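Local coordinates for periplasmic solute binding protein (Pectobacterium atrosepticum, PDB 4RY1), which probably captures a sugar in the periplasm and delivers it to an ABC-type transporter, at residues D200-L205 and K393-F398; N370-Q375 and N403-R408; S166-I171 and L376-L381. All blocks are in the same frame, centred on the assembly; numbering follows the deposited sequence.

Contact 1: D200-L205 and K393-F398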
loop_
_atom_site.group_PDB
_atom_site.type_symbol
_atom_site.label_atom_id
_atom_site.label_comp_id
_atom_site.label_asym_id
_atom_site.label_seq_id
_atom_site.Cartn_x
_atom_site.Cartn_y
_atom_site.Cartn_z
ATOM N N ASP A 200 19.613 12.668 -15.114
ATOM C CA ASP A 200 19.704 13.706 -14.068
ATOM C C ASP A 200 18.627 13.609 -12.988
ATOM O O ASP A 200 18.885 13.814 -11.797
ATOM C CB ASP A 200 19.694 15.102 -14.697
ATOM C CG ASP A 200 21.054 15.503 -15.248
ATOM O OD1 ASP A 200 22.000 14.679 -15.185
ATOM O OD2 ASP A 200 21.171 16.638 -15.761
ATOM N N GLN A 201 17.419 13.283 -13.400
ATOM C CA GLN A 201 16.314 13.114 -12.449
ATOM C C GLN A 201 16.457 11.887 -11.530
ATOM O O GLN A 201 16.110 11.947 -10.353
ATOM C CB GLN A 201 14.995 13.097 -13.201
ATOM C CG GLN A 201 14.640 14.485 -13.698
ATOM C CD GLN A 201 13.438 14.501 -14.622
ATOM O OE1 GLN A 201 13.264 13.604 -15.458
ATOM N NE2 GLN A 201 12.623 15.538 -14.497
ATOM N N VAL A 202 16.988 10.805 -12.069
ATOM C CA VAL A 202 17.314 9.610 -11.261
ATOM C C VAL A 202 18.396 9.980 -10.234
ATOM O O VAL A 202 18.327 9.591 -9.077
ATOM C CB VAL A 202 17.733 8.411 -12.114
ATOM C CG1 VAL A 202 18.102 7.243 -11.230
ATOM C CG2 VAL A 202 16.584 8.021 -13.047
ATOM N N ARG A 203 19.396 10.749 -10.646
ATOM C CA ARG A 203 20.363 11.284 -9.659
ATOM C C ARG A 203 19.755 12.119 -8.537
ATOM O O ARG A 203 20.150 12.014 -7.377
ATOM C CB ARG A 203 21.411 12.124 -10.347
ATOM C CG ARG A 203 22.396 11.264 -11.067
ATOM C CD ARG A 203 23.251 12.104 -11.993
ATOM N NE ARG A 203 24.149 11.248 -12.752
ATOM C CZ ARG A 203 25.178 11.695 -13.462
ATOM N NH1 ARG A 203 25.441 12.996 -13.529
ATOM N NH2 ARG A 203 25.947 10.836 -14.117
ATOM N N GLU A 204 18.814 12.965 -8.917
ATOM C CA GLU A 204 18.080 13.810 -7.998
ATOM C C GLU A 204 17.275 12.953 -7.016
ATOM O O GLU A 204 17.174 13.290 -5.843
ATOM C CB GLU A 204 17.170 14.765 -8.779
ATOM C CG GLU A 204 16.365 15.721 -7.915
ATOM C CD GLU A 204 15.638 16.784 -8.714
ATOM O OE1 GLU A 204 15.591 16.667 -9.960
ATOM O OE2 GLU A 204 15.060 17.693 -8.082
ATOM N N LEU A 205 16.736 11.836 -7.510
ATOM C CA LEU A 205 15.949 10.902 -6.687
ATOM C C LEU A 205 16.840 10.267 -5.623
ATOM O O LEU A 205 16.491 10.244 -4.432
ATOM C CB LEU A 205 15.302 9.821 -7.563
ATOM C CG LEU A 205 14.583 8.696 -6.810
ATOM C CD1 LEU A 205 13.328 9.200 -6.117
ATOM C CD2 LEU A 205 14.285 7.566 -7.782
ATOM N N LYS A 393 27.092 7.162 -9.805
ATOM C CA LYS A 393 27.296 5.855 -10.337
ATOM C C LYS A 393 26.150 4.902 -9.929
ATOM O O LYS A 393 25.636 4.145 -10.752
ATOM C CB LYS A 393 28.648 5.360 -9.899
ATOM C CG LYS A 393 28.829 3.895 -10.135
ATOM C CD LYS A 393 28.952 3.599 -11.611
ATOM C CE LYS A 393 29.987 2.513 -11.783
ATOM N NZ LYS A 393 29.410 1.171 -11.517
ATOM N N VAL A 394 25.764 4.960 -8.658
ATOM C CA VAL A 394 24.689 4.106 -8.122
ATOM C C VAL A 394 23.379 4.406 -8.865
ATOM O O VAL A 394 22.668 3.505 -9.321
ATOM C CB VAL A 394 24.557 4.290 -6.595
ATOM C CG1 VAL A 394 23.283 3.628 -6.040
ATOM C CG2 VAL A 394 25.784 3.718 -5.906
ATOM N N ALA A 395 23.114 5.690 -9.026
ATOM C CA ALA A 395 21.927 6.148 -9.742
ATOM C C ALA A 395 21.909 5.720 -11.205
ATOM O O ALA A 395 20.943 5.125 -11.682
ATOM C CB ALA A 395 21.820 7.652 -9.636
ATOM N N ASP A 396 22.982 6.010 -11.923
ATOM C CA ASP A 396 23.055 5.612 -13.326
ATOM C C ASP A 396 22.906 4.081 -13.479
ATOM O O ASP A 396 22.285 3.602 -14.426
ATOM C CB ASP A 396 24.376 6.055 -13.964
ATOM C CG ASP A 396 24.573 7.572 -13.985
ATOM O OD1 ASP A 396 23.676 8.362 -13.622
ATOM O OD2 ASP A 396 25.685 7.988 -14.389
ATOM N N ASP A 397 23.514 3.321 -12.571
ATOM C CA ASP A 397 23.398 1.855 -12.592
ATOM C C ASP A 397 21.975 1.400 -12.273
ATOM O O ASP A 397 21.483 0.425 -12.844
ATOM C CB ASP A 397 24.369 1.186 -11.622
ATOM C CG ASP A 397 25.825 1.307 -12.067
ATOM O OD1 ASP A 397 26.113 1.922 -13.125
ATOM O OD2 ASP A 397 26.687 0.771 -11.347
ATOM N N PHE A 398 21.327 2.111 -11.358
ATOM C CA PHE A 398 19.919 1.830 -11.075
ATOM C C PHE A 398 19.098 2.035 -12.357
ATOM O O PHE A 398 18.292 1.194 -12.729
ATOM C CB PHE A 398 19.362 2.680 -9.925
ATOM C CG PHE A 398 17.867 2.564 -9.776
ATOM C CD1 PHE A 398 17.302 1.488 -9.087
ATOM C CD2 PHE A 398 17.031 3.500 -10.350
ATOM C CE1 PHE A 398 15.922 1.362 -8.975
ATOM C CE2 PHE A 398 15.660 3.380 -10.240
ATOM C CZ PHE A 398 15.102 2.315 -9.545
#
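Ala395 sets its methyl group against the backbone of Arg203, with CB 3.9 Å from Arg203 CA, and this is where the two helices come together. Their axes are 8.7 Å apart at closest approach, and a small residue suits such a place because a methyl is all that has to fit between backbone and backbone. Val202 packs beside it: its CG1 touches the carbonyl oxygen of Ala395 at 3.6 Å and meets the edge of the Phe398 ring, 4.0 Å from CD2. The valine's branch at CB makes this possible, since CG1, anti to the backbone N (chi1 178°), reaches the partner helix without a long side chain. Phe398 also makes an edge-to-face contact with Phe206 and packs on Trp377, so this flank of the contact runs on into an apolar core.

The contact is a helix-on-helix packing within the two-lobed, alpha/beta fold of a periplasmic binding protein: helix 199-214 meets helix 391-409 with their directions 121° apart, well away from antiparallel, and helix 371-385 backs the apolar side. It joins helix 199-214 to a helix near the C-terminus, the segments being 188 residues apart at their closest ends.

The other flank is polar and partly exposed. Arg203 stretches out from CG to NE, its CG still resting on the Ala395 methyl, and turns its guanidinium side-on to Asp396. NE donates to OD1 of Asp396 at 3.1 Å, while NH2 donates to OD2 of Asp396 at 2.9 Å, the straighter bond at 165°. Both oxygens are approached from their syn sides and the two flat groups are nearly coplanar, so the paired bonds limit rotation of the guanidinium. Arginine suits this partly exposed flank because its aliphatic part covers the methyl while its charged end stays near solvent.

Contact 2: N370-Q375 and N403-R408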
loop_
_atom_site.group_PDB
_atom_site.type_symbol
_atom_site.label_atom_id
_atom_site.label_comp_id
_atom_site.label_asym_id
_atom_site.label_seq_id
_atom_site.Cartn_x
_atom_site.Cartn_y
_atom_site.Cartn_z
ATOM N N ASN A 370 7.044 -3.121 -8.868
ATOM C CA ASN A 370 7.644 -4.367 -9.365
ATOM C C ASN A 370 8.689 -4.835 -8.347
ATOM O O ASN A 370 9.528 -4.032 -7.936
ATOM C CB ASN A 370 8.271 -4.135 -10.747
ATOM C CG ASN A 370 9.075 -5.318 -11.245
ATOM O OD1 ASN A 370 10.213 -5.508 -10.832
ATOM N ND2 ASN A 370 8.510 -6.087 -12.172
ATOM N N GLN A 371 8.659 -6.103 -7.954
ATOM C CA GLN A 371 9.516 -6.547 -6.847
ATOM C C GLN A 371 11.004 -6.471 -7.226
ATOM O O GLN A 371 11.822 -6.102 -6.392
ATOM C CB GLN A 371 9.168 -7.966 -6.389
ATOM N N GLU A 372 11.357 -6.837 -8.461
ATOM C CA GLU A 372 12.759 -6.687 -8.902
ATOM C C GLU A 372 13.219 -5.240 -8.876
ATOM O O GLU A 372 14.341 -4.919 -8.473
ATOM C CB GLU A 372 12.960 -7.200 -10.323
ATOM C CG GLU A 372 13.063 -8.691 -10.421
ATOM C CD GLU A 372 13.428 -9.160 -11.828
ATOM O OE1 GLU A 372 12.542 -9.704 -12.505
ATOM O OE2 GLU A 372 14.578 -8.953 -12.264
ATOM N N LEU A 373 12.356 -4.350 -9.339
ATOM C CA LEU A 373 12.680 -2.916 -9.329
ATOM C C LEU A 373 12.901 -2.427 -7.884
ATOM O O LEU A 373 13.846 -1.708 -7.580
ATOM C CB LEU A 373 11.583 -2.138 -10.041
ATOM C CG LEU A 373 11.791 -0.637 -10.183
ATOM C CD1 LEU A 373 11.193 -0.149 -11.502
ATOM C CD2 LEU A 373 11.208 0.161 -9.024
ATOM N N VAL A 374 11.979 -2.785 -7.001
ATOM C CA VAL A 374 12.072 -2.358 -5.608
ATOM C C VAL A 374 13.331 -2.928 -4.944
ATOM O O VAL A 374 13.986 -2.243 -4.171
ATOM C CB VAL A 374 10.818 -2.758 -4.826
ATOM C CG1 VAL A 374 10.999 -2.574 -3.328
ATOM C CG2 VAL A 374 9.625 -1.965 -5.336
ATOM N N GLN A 375 13.674 -4.172 -5.258
ATOM C CA GLN A 375 14.923 -4.758 -4.734
ATOM C C GLN A 375 16.182 -4.108 -5.292
ATOM O O GLN A 375 17.141 -3.903 -4.556
ATOM C CB GLN A 375 14.953 -6.274 -4.925
ATOM C CG GLN A 375 14.025 -6.969 -3.941
ATOM C CD GLN A 375 14.251 -6.529 -2.492
ATOM O OE1 GLN A 375 15.364 -6.654 -1.967
ATOM N NE2 GLN A 375 13.204 -5.986 -1.848
ATOM N N ASN A 403 15.712 -0.273 -16.258
ATOM C CA ASN A 403 15.212 -0.329 -17.638
ATOM C C ASN A 403 15.219 -1.758 -18.202
ATOM O O ASN A 403 14.277 -2.148 -18.895
ATOM C CB ASN A 403 15.954 0.646 -18.543
ATOM C CG ASN A 403 15.450 2.075 -18.393
ATOM O OD1 ASN A 403 14.337 2.307 -17.900
ATOM N ND2 ASN A 403 16.255 3.044 -18.825
ATOM N N ARG A 404 16.249 -2.541 -17.880
ATOM C CA ARG A 404 16.253 -3.980 -18.231
ATOM C C ARG A 404 15.060 -4.707 -17.606
ATOM O O ARG A 404 14.403 -5.479 -18.269
ATOM C CB ARG A 404 17.569 -4.687 -17.854
ATOM C CG ARG A 404 18.782 -4.198 -18.655
ATOM C CD ARG A 404 20.070 -4.936 -18.312
ATOM N NE ARG A 404 20.716 -4.523 -17.059
ATOM C CZ ARG A 404 21.470 -3.434 -16.901
ATOM N NH1 ARG A 404 21.667 -2.586 -17.904
ATOM N NH2 ARG A 404 22.021 -3.179 -15.717
ATOM N N ILE A 405 14.797 -4.447 -16.330
ATOM C CA ILE A 405 13.673 -5.093 -15.629
ATOM C C ILE A 405 12.343 -4.749 -16.299
ATOM O O ILE A 405 11.520 -5.616 -16.559
ATOM C CB ILE A 405 13.622 -4.691 -14.141
ATOM C CG1 ILE A 405 14.786 -5.324 -13.386
ATOM C CG2 ILE A 405 12.293 -5.112 -13.503
ATOM C CD1 ILE A 405 15.142 -4.634 -12.090
ATOM N N LEU A 406 12.159 -3.464 -16.581
ATOM C CA LEU A 406 10.910 -2.973 -17.180
ATOM C C LEU A 406 10.654 -3.492 -18.588
ATOM O O LEU A 406 9.516 -3.709 -18.973
ATOM C CB LEU A 406 10.837 -1.446 -17.116
ATOM C CG LEU A 406 10.764 -0.855 -15.695
ATOM C CD1 LEU A 406 10.774 0.657 -15.779
ATOM C CD2 LEU A 406 9.535 -1.284 -14.887
ATOM N N LYS A 407 11.709 -3.707 -19.356
ATOM C CA LYS A 407 11.521 -4.277 -20.694
ATOM C C LYS A 407 10.998 -5.713 -20.637
ATOM O O LYS A 407 10.301 -6.175 -21.531
ATOM C CB LYS A 407 12.816 -4.181 -21.485
ATOM C CG LYS A 407 12.904 -2.839 -22.187
ATOM C CD LYS A 407 12.201 -2.931 -23.533
ATOM C CE LYS A 407 11.787 -1.590 -24.112
ATOM N NZ LYS A 407 10.881 -1.785 -25.284
ATOM N N ARG A 408 11.335 -6.399 -19.556
ATOM C CA ARG A 408 10.794 -7.724 -19.269
ATOM C C ARG A 408 9.370 -7.667 -18.726
ATOM O O ARG A 408 8.499 -8.432 -19.141
ATOM C CB ARG A 408 11.705 -8.476 -18.290
ATOM C CG ARG A 408 12.640 -9.459 -18.970
ATOM C CD ARG A 408 13.380 -10.336 -17.977
ATOM N NE ARG A 408 14.216 -9.579 -17.043
ATOM C CZ ARG A 408 13.949 -9.404 -15.749
ATOM N NH1 ARG A 408 12.843 -9.911 -15.212
ATOM N NH2 ARG A 408 14.781 -8.695 -14.992
#
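Leu373 and Ile405 mark where the two backbones lie nearest, their CA atoms 6.7 Å apart. The segments run almost exactly antiparallel, at 174°, with 9.6 Å between their axes, wide enough for branched aliphatic side chains to fill the interval. Ile405 does most of the filling. Its CD1 reaches the first turn of the other helix, 3.7 Å from the carbonyl oxygen of Glu372, while CG2 lies 3.4 Å from OD1 of Asn370. Beta-branching lets one residue touch two places at once: CG2 stands anti to the backbone N and CG1 takes the position beside it (chi1 -70°). Deeper in, Leu373 CD1 meets Leu406 CD2 at 3.9 Å, and Leu406 also packs on Phe367 and Ile195.

Together these helices form an antiparallel hairpin, 371-385 followed directly by 391-409, and Asn370 is the N-cap of the first. Its OD1 accepts from the backbone N of Leu373 at 2.9 Å, on a lone pair in the carbonyl plane. Asparagine suits the cap, its short amide reaching forward to an N-H of the first turn while the same oxygen touches the Ile405 CG2 methyl.

Over the isoleucine, at the exposed edge, Glu372 and Arg408 join in an end-on salt bridge. NH1 of Arg408 meets OE1 of Glu372 at 2.7 Å with a nearly straight bond (171°); NH2 donates to OE2 and is tilted somewhat from the carboxylate plane. The arginine chain bends at chi3, bringing both terminal nitrogens to the two carboxylate oxygens, and both long side chains keep their charges near solvent.

Contact 3: S166-I171 and L376-L381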
loop_
_atom_site.group_PDB
_atom_site.type_symbol
_atom_site.label_atom_id
_atom_site.label_comp_id
_atom_site.label_asym_id
_atom_site.label_seq_id
_atom_site.Cartn_x
_atom_site.Cartn_y
_atom_site.Cartn_z
ATOM N N SER A 166 14.631 -4.757 4.265
ATOM C CA SER A 166 14.014 -5.760 3.393
ATOM C C SER A 166 13.524 -5.154 2.076
ATOM O O SER A 166 13.625 -5.771 1.011
ATOM C CB SER A 166 12.863 -6.475 4.121
ATOM O OG SER A 166 13.376 -7.232 5.204
ATOM N N ASP A 167 12.988 -3.945 2.154
ATOM C CA ASP A 167 12.339 -3.311 1.019
ATOM C C ASP A 167 12.207 -1.840 1.385
ATOM O O ASP A 167 11.881 -1.532 2.525
ATOM C CB ASP A 167 11.019 -4.090 0.825
ATOM C CG ASP A 167 9.901 -3.348 0.142
ATOM O OD1 ASP A 167 9.668 -2.153 0.364
ATOM O OD2 ASP A 167 9.185 -4.064 -0.609
ATOM N N VAL A 168 12.515 -0.939 0.448
ATOM C CA VAL A 168 12.431 0.507 0.705
ATOM C C VAL A 168 11.472 1.164 -0.307
ATOM O O VAL A 168 11.648 2.282 -0.768
ATOM C CB VAL A 168 13.815 1.187 0.793
ATOM C CG1 VAL A 168 13.688 2.600 1.378
ATOM C CG2 VAL A 168 14.747 0.321 1.641
ATOM N N LEU A 169 10.397 0.459 -0.610
ATOM C CA LEU A 169 9.374 1.003 -1.506
ATOM C C LEU A 169 8.748 2.273 -0.936
ATOM O O LEU A 169 8.398 3.196 -1.678
ATOM C CB LEU A 169 8.269 -0.024 -1.756
ATOM C CG LEU A 169 7.044 0.437 -2.561
ATOM C CD1 LEU A 169 7.406 0.937 -3.943
ATOM C CD2 LEU A 169 6.017 -0.672 -2.676
ATOM N N ASP A 170 8.565 2.333 0.378
ATOM C CA ASP A 170 7.958 3.542 0.972
ATOM C C ASP A 170 8.734 4.811 0.622
ATOM O O ASP A 170 8.144 5.809 0.212
ATOM C CB ASP A 170 7.737 3.454 2.486
ATOM C CG ASP A 170 8.994 3.208 3.292
ATOM O OD1 ASP A 170 10.020 2.746 2.767
ATOM O OD2 ASP A 170 8.913 3.448 4.500
ATOM N N ILE A 171 10.055 4.780 0.774
ATOM C CA ILE A 171 10.843 5.992 0.499
ATOM C C ILE A 171 10.987 6.219 -1.006
ATOM O O ILE A 171 11.018 7.383 -1.435
ATOM C CB ILE A 171 12.199 6.008 1.226
ATOM C CG1 ILE A 171 12.023 5.734 2.725
ATOM C CG2 ILE A 171 12.923 7.340 0.989
ATOM C CD1 ILE A 171 11.117 6.681 3.475
ATOM N N LEU A 376 16.132 -3.699 -6.555
ATOM C CA LEU A 376 17.245 -2.975 -7.160
ATOM C C LEU A 376 17.450 -1.624 -6.465
ATOM O O LEU A 376 18.567 -1.237 -6.142
ATOM C CB LEU A 376 17.022 -2.785 -8.659
ATOM C CG LEU A 376 18.282 -2.339 -9.401
ATOM C CD1 LEU A 376 19.347 -3.424 -9.385
ATOM C CD2 LEU A 376 17.981 -1.950 -10.837
ATOM N N TRP A 377 16.354 -0.906 -6.250
ATOM C CA TRP A 377 16.346 0.327 -5.452
ATOM C C TRP A 377 16.939 0.094 -4.062
ATOM O O TRP A 377 17.832 0.818 -3.608
ATOM C CB TRP A 377 14.906 0.853 -5.344
ATOM C CG TRP A 377 14.640 1.908 -4.326
ATOM C CD1 TRP A 377 13.968 1.744 -3.148
ATOM C CD2 TRP A 377 14.978 3.308 -4.393
ATOM N NE1 TRP A 377 13.888 2.929 -2.477
ATOM C CE2 TRP A 377 14.491 3.910 -3.212
ATOM C CE3 TRP A 377 15.650 4.104 -5.325
ATOM C CZ2 TRP A 377 14.618 5.262 -2.956
ATOM C CZ3 TRP A 377 15.795 5.455 -5.061
ATOM C CH2 TRP A 377 15.299 6.022 -3.883
ATOM N N THR A 378 16.437 -0.939 -3.400
ATOM C CA THR A 378 16.828 -1.257 -2.018
ATOM C C THR A 378 18.323 -1.555 -1.906
ATOM O O THR A 378 19.031 -0.982 -1.061
ATOM C CB THR A 378 15.976 -2.426 -1.491
ATOM O OG1 THR A 378 14.589 -2.024 -1.487
ATOM C CG2 THR A 378 16.401 -2.851 -0.094
ATOM N N THR A 379 18.801 -2.408 -2.805
ATOM C CA THR A 379 20.230 -2.742 -2.857
ATOM C C THR A 379 21.088 -1.519 -3.244
ATOM O O THR A 379 22.213 -1.351 -2.746
ATOM C CB THR A 379 20.495 -3.976 -3.733
ATOM O OG1 THR A 379 20.038 -3.748 -5.065
ATOM C CG2 THR A 379 19.791 -5.189 -3.157
ATOM N N SER A 380 20.550 -0.655 -4.093
ATOM C CA SER A 380 21.258 0.585 -4.450
ATOM C C SER A 380 21.419 1.482 -3.235
ATOM O O SER A 380 22.484 2.060 -3.026
ATOM C CB SER A 380 20.524 1.357 -5.540
ATOM O OG SER A 380 20.481 0.609 -6.740
ATOM N N LEU A 381 20.363 1.617 -2.435
ATOM C CA LEU A 381 20.464 2.405 -1.189
ATOM C C LEU A 381 21.509 1.823 -0.230
ATOM O O LEU A 381 22.243 2.560 0.420
ATOM C CB LEU A 381 19.112 2.492 -0.468
ATOM C CG LEU A 381 17.999 3.104 -1.308
ATOM C CD1 LEU A 381 16.757 3.197 -0.436
ATOM C CD2 LEU A 381 18.329 4.439 -1.941
#
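Trp377 turns the NE1 edge of its indole to Val168: NE1 donates to the carbonyl oxygen of Val168 at 2.9 Å, and CD1 packs 4.0 Å from Val168 CB. The bond is bent, 131° at the hydrogen, with the nitrogen well above the carbonyl plane, so packing as well as the bond appears to set the ring's place. Tryptophan fits because it combines a broad apolar surface with one N-H for a buried carbonyl. Leu381 CD1 lies over one face of the indole, toward its rim, and meets Val168 CG1 tip to tip at 3.6 Å.

Thr378 holds the other end of the same residue. With OG1 beside the backbone N (chi1 -62°), its hydroxyl accepts from Val168 N at 3.0 Å and also bonds to the carbonyl oxygen of Val374, one turn earlier. Threonine serves twice, its CG2 packing against CG2 of Val168. Just upstream, OD1 of Asp167 accepts from the backbone N of Leu169 at 2.9 Å, an Asx turn that leads the chain into helix 169-183, whose N-cap position is Val168.

The start of that helix thus rests on the middle of helix 371-385. Helix 199-214 adds Leu205, Phe206 and Tyr209 around Trp377 and Leu381, and helix 391-409 packs alongside through Val394 and Phe398, which touch Ser380.

Overall arrangement
Helix 371-385 serves contacts 2 and 3, and helix 391-409 serves contacts 1 and 2, so the C-terminal hairpin ties all three together. Contacts 1 and 3 are buried, whereas contact 2 is only partly so. Their chemistry follows: 166-171 with 376-381 relies on hydrogen bonds to backbone atoms and apolar packing, while the other two add an arginine-carboxylate pair at a more exposed edge, side-on in contact 1 and end-on in contact 2. Phe398 of contact 1 touches both the other contacts, and Gln375 of contact 2 probably hydrogen-bonds to Ser166 of contact 3. Contacts 1 and 3 join the hairpin to helices far earlier in the chain; contact 2 closes the hairpin upon itself.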